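Local atomic coordinates of freshwater cyanophage protein (Microcystis phage Mic1, PDB entry 6L2W), a protein that is of unknown function but probably serves as a structural protein of the cyanophage, with a novel fold. Residues N67-W76 / L95-L106. Numbering follows the deposited sequence.
Sequences NGSLGDFRYW and LEVKIREINLKL
Asn103, on the helix 96-115, uses both ends of its amide, OD1 towards Asn67 N and Trp76 NE1, ND2 towards Asn67 OD1. Its OD1 accepts from Asn67 N at 2.8 Å and from Trp76 NE1 at 2.7 Å; the two donors arrive from opposite faces of the carbonyl plane, neither on a lone pair. Relative to the indole, OD1 lies at the ring's edge, near its plane. Its ND2 gives a nearly straight bond (170°) to Asn67 OD1, and the two amides stand 78° apart. With CG anti to the carbonyl carbon (chi1 -62°), the indole of Trp76 crosses the Ile102 side chain at about a right angle: Ile102 CG2 makes a CH-pi contact over the five-membered ring, 3.9 Å from its centroid, while Ile99 CG1 and Leu106 CD1 approach obliquely. Asn67 ND2 sits over the other face, toward the rim. Farther along, Ile99 CD1 packs 3.5 Å from Phe73 O, and Glu96 CG lies against Gly71 O.

The second shell sets the Asn67 amide. Its OD1 also accepts from Ser69 N in an Asx turn, and its ND2 bonds to Tyr75 O at 2.8 Å and weakly to Phe73 O. Ser69 OG in turn receives Gly71 N, in an ST turn, and Phe73 N. Trp76 is backbone-bonded to Leu85 of strand 83-89.

The contact thus joins the helix to the loop entering strand 75-77 and hence to the antiparallel sheet. Bonds to both ends of each asparagine amide satisfy polar atoms at the edge of an apolar patch and probably fix which end of each amide is O and which N.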
loop_
_atom_site.group_PDB
_atom_site.type_symbol
_atom_site.label_atom_id
_atom_site.label_comp_id
_atom_site.label_asym_id
_atom_site.label_seq_id
_atom_site.Cartn_x
_atom_site.Cartn_y
_atom_site.Cartn_z
ATOM N N ASN B 67 13.876 2.392 1.432
ATOM C CA ASN B 67 12.878 3.084 0.635
ATOM C C ASN B 67 13.434 4.381 0.026
ATOM O O ASN B 67 12.738 4.994 -0.758
ATOM C CB ASN B 67 11.570 3.329 1.406
ATOM C CG ASN B 67 11.668 4.251 2.602
ATOM O OD1 ASN B 67 12.586 5.060 2.733
ATOM N ND2 ASN B 67 10.685 4.150 3.477
ATOM N N GLY B 68 14.652 4.791 0.379
ATOM C CA GLY B 68 15.312 5.972 -0.219
ATOM C C GLY B 68 14.775 7.298 0.311
ATOM O O GLY B 68 15.191 8.364 -0.159
ATOM N N SER B 69 13.852 7.249 1.275
ATOM C CA SER B 69 13.314 8.461 1.901
ATOM C C SER B 69 14.374 9.119 2.803
ATOM O O SER B 69 15.076 8.468 3.596
ATOM C CB SER B 69 12.059 8.144 2.677
ATOM O OG SER B 69 11.435 9.319 3.187
ATOM N N LEU B 70 14.472 10.430 2.677
ATOM C CA LEU B 70 15.240 11.217 3.612
ATOM C C LEU B 70 14.276 11.845 4.625
ATOM O O LEU B 70 14.706 12.470 5.598
ATOM C CB LEU B 70 16.026 12.267 2.823
ATOM C CG LEU B 70 17.077 11.676 1.887
ATOM C CD1 LEU B 70 17.449 12.654 0.784
ATOM C CD2 LEU B 70 18.302 11.245 2.677
ATOM N N GLY B 71 12.999 11.633 4.371
ATOM C CA GLY B 71 11.944 12.261 5.177
ATOM C C GLY B 71 11.076 11.297 5.942
ATOM O O GLY B 71 11.619 10.460 6.635
ATOM N N ASP B 72 9.774 11.428 5.805
ATOM C CA ASP B 72 8.821 10.636 6.616
ATOM C C ASP B 72 8.020 9.633 5.791
ATOM O O ASP B 72 6.874 9.434 6.142
ATOM C CB ASP B 72 7.888 11.550 7.409
ATOM C CG ASP B 72 6.922 12.375 6.577
ATOM O OD1 ASP B 72 7.013 12.330 5.355
ATOM O OD2 ASP B 72 6.096 13.062 7.174
ATOM N N PHE B 73 8.572 9.051 4.747
ATOM C CA PHE B 73 7.848 7.992 4.006
ATOM C C PHE B 73 8.021 6.730 4.844
ATOM O O PHE B 73 9.147 6.328 5.032
ATOM C CB PHE B 73 8.357 7.893 2.570
ATOM C CG PHE B 73 7.592 6.964 1.668
ATOM C CD1 PHE B 73 6.391 7.343 1.108
ATOM C CD2 PHE B 73 8.092 5.720 1.350
ATOM C CE1 PHE B 73 5.700 6.496 0.264
ATOM C CE2 PHE B 73 7.396 4.872 0.509
ATOM C CZ PHE B 73 6.201 5.259 -0.030
ATOM N N ARG B 74 6.937 6.167 5.327
ATOM C CA ARG B 74 6.978 5.047 6.292
ATOM C C ARG B 74 6.581 3.721 5.657
ATOM O O ARG B 74 5.981 2.916 6.340
ATOM C CB ARG B 74 6.038 5.383 7.447
ATOM C CG ARG B 74 4.599 5.614 7.026
ATOM C CD ARG B 74 3.804 6.147 8.185
ATOM N NE ARG B 74 2.405 6.322 7.881
ATOM C CZ ARG B 74 1.499 5.385 8.018
ATOM N NH1 ARG B 74 1.780 4.270 8.651
ATOM N NH2 ARG B 74 0.299 5.556 7.519
ATOM N N TYR B 75 6.948 3.504 4.426
ATOM C CA TYR B 75 6.625 2.269 3.742
ATOM C C TYR B 75 7.871 1.722 3.052
ATOM O O TYR B 75 8.647 2.461 2.485
ATOM C CB TYR B 75 5.534 2.488 2.686
ATOM C CG TYR B 75 4.308 3.201 3.195
ATOM C CD1 TYR B 75 4.223 4.579 3.187
ATOM C CD2 TYR B 75 3.253 2.501 3.735
ATOM C CE1 TYR B 75 3.098 5.241 3.660
ATOM C CE2 TYR B 75 2.121 3.143 4.210
ATOM C CZ TYR B 75 2.035 4.521 4.167
ATOM O OH TYR B 75 0.921 5.156 4.658
ATOM N N TRP B 76 7.984 0.405 3.083
ATOM C CA TRP B 76 9.045 -0.317 2.415
ATOM C C TRP B 76 8.437 -1.469 1.619
ATOM O O TRP B 76 7.815 -2.338 2.198
ATOM C CB TRP B 76 10.054 -0.860 3.434
ATOM C CG TRP B 76 10.752 0.201 4.226
ATOM C CD1 TRP B 76 12.001 0.717 4.014
ATOM C CD2 TRP B 76 10.226 0.901 5.363
ATOM N NE1 TRP B 76 12.286 1.692 4.938
ATOM C CE2 TRP B 76 11.223 1.817 5.789
ATOM C CE3 TRP B 76 9.012 0.847 6.055
ATOM C CZ2 TRP B 76 11.054 2.653 6.888
ATOM C CZ3 TRP B 76 8.843 1.686 7.138
ATOM C CH2 TRP B 76 9.843 2.583 7.539
ATOM N N LEU B 95 8.661 10.239 12.933
ATOM C CA LEU B 95 9.194 8.907 12.595
ATOM C C LEU B 95 10.485 8.999 11.772
ATOM O O LEU B 95 11.061 7.973 11.432
ATOM C CB LEU B 95 8.118 8.146 11.815
ATOM C CG LEU B 95 6.810 7.930 12.571
ATOM C CD1 LEU B 95 5.765 7.272 11.692
ATOM C CD2 LEU B 95 7.059 7.103 13.814
ATOM N N GLU B 96 10.944 10.194 11.435
ATOM C CA GLU B 96 12.108 10.334 10.566
ATOM C C GLU B 96 13.281 9.497 11.109
ATOM O O GLU B 96 14.015 8.887 10.319
ATOM C CB GLU B 96 12.501 11.810 10.408
ATOM C CG GLU B 96 11.729 12.536 9.312
ATOM C CD GLU B 96 10.904 13.752 9.723
ATOM O OE1 GLU B 96 9.649 13.645 9.767
ATOM O OE2 GLU B 96 11.514 14.814 9.974
ATOM N N VAL B 97 13.460 9.487 12.436
ATOM C CA VAL B 97 14.611 8.805 13.079
ATOM C C VAL B 97 14.430 7.287 12.930
ATOM O O VAL B 97 15.366 6.625 12.524
ATOM C CB VAL B 97 14.805 9.242 14.552
ATOM C CG1 VAL B 97 15.773 8.342 15.318
ATOM C CG2 VAL B 97 15.270 10.693 14.640
ATOM N N LYS B 98 13.246 6.741 13.223
ATOM C CA LYS B 98 13.039 5.300 13.065
ATOM C C LYS B 98 13.116 4.897 11.595
ATOM O O LYS B 98 13.541 3.784 11.308
ATOM C CB LYS B 98 11.719 4.795 13.650
ATOM C CG LYS B 98 11.814 4.336 15.098
ATOM C CD LYS B 98 12.712 3.122 15.338
ATOM C CE LYS B 98 13.171 3.007 16.779
ATOM N NZ LYS B 98 13.157 1.598 17.245
ATOM N N ILE B 99 12.711 5.779 10.687
ATOM C CA ILE B 99 12.738 5.448 9.269
ATOM C C ILE B 99 14.195 5.330 8.831
ATOM O O ILE B 99 14.533 4.387 8.134
ATOM C CB ILE B 99 11.937 6.471 8.437
ATOM C CG1 ILE B 99 10.437 6.289 8.671
ATOM C CG2 ILE B 99 12.270 6.383 6.955
ATOM C CD1 ILE B 99 9.610 7.494 8.292
ATOM N N ARG B 100 15.020 6.285 9.266
ATOM C CA ARG B 100 16.454 6.293 9.026
ATOM C C ARG B 100 17.071 4.986 9.542
ATOM O O ARG B 100 17.828 4.311 8.824
ATOM C CB ARG B 100 17.083 7.525 9.684
ATOM C CG ARG B 100 18.548 7.749 9.324
ATOM C CD ARG B 100 19.022 9.202 9.370
ATOM N NE ARG B 100 19.270 9.756 10.702
ATOM C CZ ARG B 100 18.565 10.742 11.270
ATOM N NH1 ARG B 100 17.473 11.219 10.689
ATOM N NH2 ARG B 100 18.962 11.252 12.427
ATOM N N GLU B 101 16.734 4.603 10.760
ATOM C CA GLU B 101 17.296 3.391 11.337
ATOM C C GLU B 101 16.929 2.175 10.476
ATOM O O GLU B 101 17.781 1.308 10.221
ATOM C CB GLU B 101 16.789 3.170 12.757
ATOM C CG GLU B 101 17.412 4.122 13.759
ATOM C CD GLU B 101 16.977 3.934 15.207
ATOM O OE1 GLU B 101 16.462 2.831 15.552
ATOM O OE2 GLU B 101 17.170 4.893 15.996
ATOM N N ILE B 102 15.664 2.111 10.044
ATOM C CA ILE B 102 15.168 0.950 9.325
ATOM C C ILE B 102 15.854 0.861 7.965
ATOM O O ILE B 102 16.262 -0.217 7.565
ATOM C CB ILE B 102 13.635 0.965 9.213
ATOM C CG1 ILE B 102 13.038 0.721 10.599
ATOM C CG2 ILE B 102 13.135 -0.045 8.173
ATOM C CD1 ILE B 102 11.528 0.771 10.650
ATOM N N ASN B 103 15.974 1.997 7.300
ATOM C CA ASN B 103 16.622 2.087 6.009
ATOM C C ASN B 103 18.103 1.692 6.103
ATOM O O ASN B 103 18.594 0.985 5.217
ATOM C CB ASN B 103 16.469 3.491 5.424
ATOM C CG ASN B 103 15.199 3.644 4.612
ATOM O OD1 ASN B 103 14.691 2.666 4.068
ATOM N ND2 ASN B 103 14.720 4.871 4.462
ATOM N N LEU B 104 18.811 2.134 7.145
ATOM C CA LEU B 104 20.222 1.766 7.310
ATOM C C LEU B 104 20.318 0.235 7.427
ATOM O O LEU B 104 21.078 -0.406 6.721
ATOM C CB LEU B 104 20.818 2.479 8.536
ATOM C CG LEU B 104 22.200 1.995 9.002
ATOM C CD1 LEU B 104 23.223 2.133 7.893
ATOM C CD2 LEU B 104 22.674 2.743 10.251
ATOM N N LYS B 105 19.506 -0.344 8.284
ATOM C CA LYS B 105 19.559 -1.771 8.530
ATOM C C LYS B 105 19.181 -2.549 7.261
ATOM O O LYS B 105 19.904 -3.470 6.854
ATOM C CB LYS B 105 18.659 -2.125 9.711
ATOM C CG LYS B 105 18.652 -3.601 10.071
ATOM C CD LYS B 105 19.897 -4.058 10.790
ATOM C CE LYS B 105 19.978 -5.565 10.855
ATOM N NZ LYS B 105 21.119 -6.020 11.679
ATOM N N LEU B 106 18.091 -2.170 6.600
ATOM C CA LEU B 106 17.665 -2.907 5.401
ATOM C C LEU B 106 18.752 -2.808 4.338
ATOM O O LEU B 106 18.994 -3.753 3.591
ATOM C CB LEU B 106 16.357 -2.336 4.859
ATOM C CG LEU B 106 15.106 -2.676 5.663
ATOM C CD1 LEU B 106 13.940 -1.837 5.164
ATOM C CD2 LEU B 106 14.766 -4.160 5.579
HETATM O O HOH W 1 15.460 7.659 6.176
HETATM O O HOH W 2 16.026 11.784 8.115
#